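Local coordinates for hypothetical protein (PDB 4EPS) that probably forms part of the tip of a fimbrium, a surface filament of the kind that mediates cell adhesion and biofilm formation, at residues 171-176 with 264-269. Sequence-based numbering, arbitrary orientation. Where two conformers were deposited one is given.
Sequences YIFTDA and VTHHLQ. With SO4 (sulfate ion), chain F.
Ile172 and Thr174 pair with Val264, His266 and Leu268 as two parallel strands do: these alternate residues of one strand each bond to the two residues flanking their bridge partner. Ile172 N gives a nearly straight bond to Val264 O (2.9 Å), and Ile172 O accepts from His266 N. Thr174 N then reaches His266 O from above the carbonyl plane, while Thr174 O takes Leu268 N (3.1 Å) in its plane plus a longer bond from a water that also donates to Leu268 O. Thr174 OG1 donates to Asp175 O, the next carbonyl (2.9 Å). Where the strands end, His267, its ring swung anti to the backbone N (chi1 177°), slides one face beneath Ala176 N, and both donate to a sulfate, probably from the crystallisation liquor, that Ser282 and Asn284 of the second subunit also hold: Ala176 N to O4 (2.9 Å), His267 NE2 to O1 (2.9 Å) and weakly to O4. His267 ND1 is paired with its counterpart in the second subunit, so an alanine here, present in both copies, would probably abolish that imidazole pair and cost the anion a donor. On the face bearing Tyr171 and Phe173, Val264 CG2 sits over the Tyr171 ring (3.8 Å to its centroid) and Leu268 CD2 over that of Phe173. The pairing thus joins the end of strand 148-174 to strand 261-267, with strands 187-190, 280-281 and 293-300 packing against its aromatic and leucine side chains and the second subunit meeting His267.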
# COMPACT_ATOMS: atom_id res chain seq x y z
N TYR A 171 9.91 -7.93 -1.12
CA TYR A 171 8.80 -7.35 -0.37
C TYR A 171 9.16 -5.94 0.02
O TYR A 171 10.19 -5.72 0.65
CB TYR A 171 8.46 -8.17 0.90
CG TYR A 171 7.69 -9.43 0.63
CD1 TYR A 171 8.32 -10.57 0.14
CD2 TYR A 171 6.31 -9.48 0.85
CE1 TYR A 171 7.60 -11.72 -0.14
CE2 TYR A 171 5.58 -10.64 0.58
CZ TYR A 171 6.24 -11.76 0.09
OH TYR A 171 5.57 -12.91 -0.21
N ILE A 172 8.34 -4.98 -0.37
CA ILE A 172 8.47 -3.61 0.12
C ILE A 172 7.45 -3.55 1.27
O ILE A 172 6.25 -3.46 1.02
CB ILE A 172 8.24 -2.56 -0.99
CG1 ILE A 172 9.32 -2.68 -2.11
CG2 ILE A 172 8.18 -1.12 -0.40
CD1 ILE A 172 8.87 -2.16 -3.50
N PHE A 173 7.92 -3.68 2.50
CA PHE A 173 7.02 -3.65 3.66
C PHE A 173 6.63 -2.23 3.97
O PHE A 173 7.49 -1.33 3.99
CB PHE A 173 7.67 -4.30 4.87
CG PHE A 173 7.86 -5.79 4.70
CD1 PHE A 173 6.78 -6.61 4.40
CD2 PHE A 173 9.11 -6.38 4.86
CE1 PHE A 173 6.94 -7.99 4.27
CE2 PHE A 173 9.27 -7.76 4.77
CZ PHE A 173 8.19 -8.56 4.48
N THR A 174 5.31 -2.01 4.17
CA THR A 174 4.77 -0.68 4.44
C THR A 174 3.92 -0.66 5.69
O THR A 174 3.58 -1.70 6.24
CB THR A 174 3.90 -0.21 3.25
OG1 THR A 174 2.68 -0.98 3.23
CG2 THR A 174 4.62 -0.24 1.89
N ASP A 175 3.54 0.55 6.11
CA ASP A 175 2.57 0.76 7.18
C ASP A 175 1.21 0.76 6.46
O ASP A 175 1.16 0.54 5.24
CB ASP A 175 2.86 2.09 7.94
CG ASP A 175 2.68 3.39 7.17
OD1 ASP A 175 2.24 3.35 5.98
OD2 ASP A 175 3.03 4.47 7.73
N ALA A 176 0.13 1.04 7.19
CA ALA A 176 -1.23 1.03 6.64
C ALA A 176 -1.46 2.10 5.59
O ALA A 176 -2.36 1.95 4.76
CB ALA A 176 -2.24 1.21 7.77
N VAL A 264 6.76 -6.96 -4.79
CA VAL A 264 5.41 -6.75 -4.25
C VAL A 264 5.47 -5.76 -3.08
O VAL A 264 6.52 -5.53 -2.50
CB VAL A 264 4.69 -8.07 -3.80
CG1 VAL A 264 4.57 -9.10 -4.93
CG2 VAL A 264 5.35 -8.68 -2.56
N THR A 265 4.32 -5.23 -2.71
CA THR A 265 4.23 -4.39 -1.52
C THR A 265 3.34 -5.09 -0.52
O THR A 265 2.43 -5.82 -0.90
CB THR A 265 3.76 -2.95 -1.78
OG1 THR A 265 2.45 -2.97 -2.34
CG2 THR A 265 4.74 -2.14 -2.63
N HIS A 266 3.62 -4.89 0.77
CA HIS A 266 2.83 -5.58 1.78
C HIS A 266 2.76 -4.77 3.06
O HIS A 266 3.80 -4.41 3.62
CB HIS A 266 3.41 -6.99 2.07
CG HIS A 266 2.66 -7.73 3.14
ND1 HIS A 266 1.41 -8.30 2.90
CD2 HIS A 266 2.98 -7.91 4.45
CE1 HIS A 266 1.01 -8.81 4.06
NE2 HIS A 266 1.91 -8.60 5.03
N HIS A 267 1.55 -4.57 3.56
CA HIS A 267 1.34 -3.93 4.88
C HIS A 267 1.73 -4.94 5.97
O HIS A 267 0.99 -5.89 6.23
CB HIS A 267 -0.12 -3.47 5.07
CG HIS A 267 -0.40 -2.88 6.44
ND1 HIS A 267 -1.69 -2.77 6.92
CD2 HIS A 267 0.46 -2.34 7.36
CE1 HIS A 267 -1.59 -2.21 8.13
NE2 HIS A 267 -0.32 -1.94 8.44
N LEU A 268 2.92 -4.75 6.56
CA LEU A 268 3.45 -5.71 7.54
C LEU A 268 2.76 -5.50 8.90
O LEU A 268 2.81 -4.42 9.48
CB LEU A 268 4.99 -5.56 7.65
CG LEU A 268 5.73 -6.56 8.57
CD1 LEU A 268 5.54 -8.04 8.10
CD2 LEU A 268 7.24 -6.22 8.62
N GLN A 269 2.13 -6.55 9.42
CA GLN A 269 1.41 -6.46 10.70
C GLN A 269 1.69 -7.62 11.61
O GLN A 269 1.92 -8.74 11.15
CB GLN A 269 -0.11 -6.42 10.44
CG GLN A 269 -0.57 -5.17 9.66
CD GLN A 269 -2.06 -5.15 9.54
OE1 GLN A 269 -2.67 -5.86 8.71
NE2 GLN A 269 -2.67 -4.39 10.39
S SO4 F . -0.14 0.50 11.11
O1 SO4 F . -0.86 -0.76 11.05
O2 SO4 F . -1.13 1.57 11.13
O3 SO4 F . 0.62 0.53 12.34
O4 SO4 F . 0.69 0.71 9.98
O HOH W 1 3.32 -1.82 9.49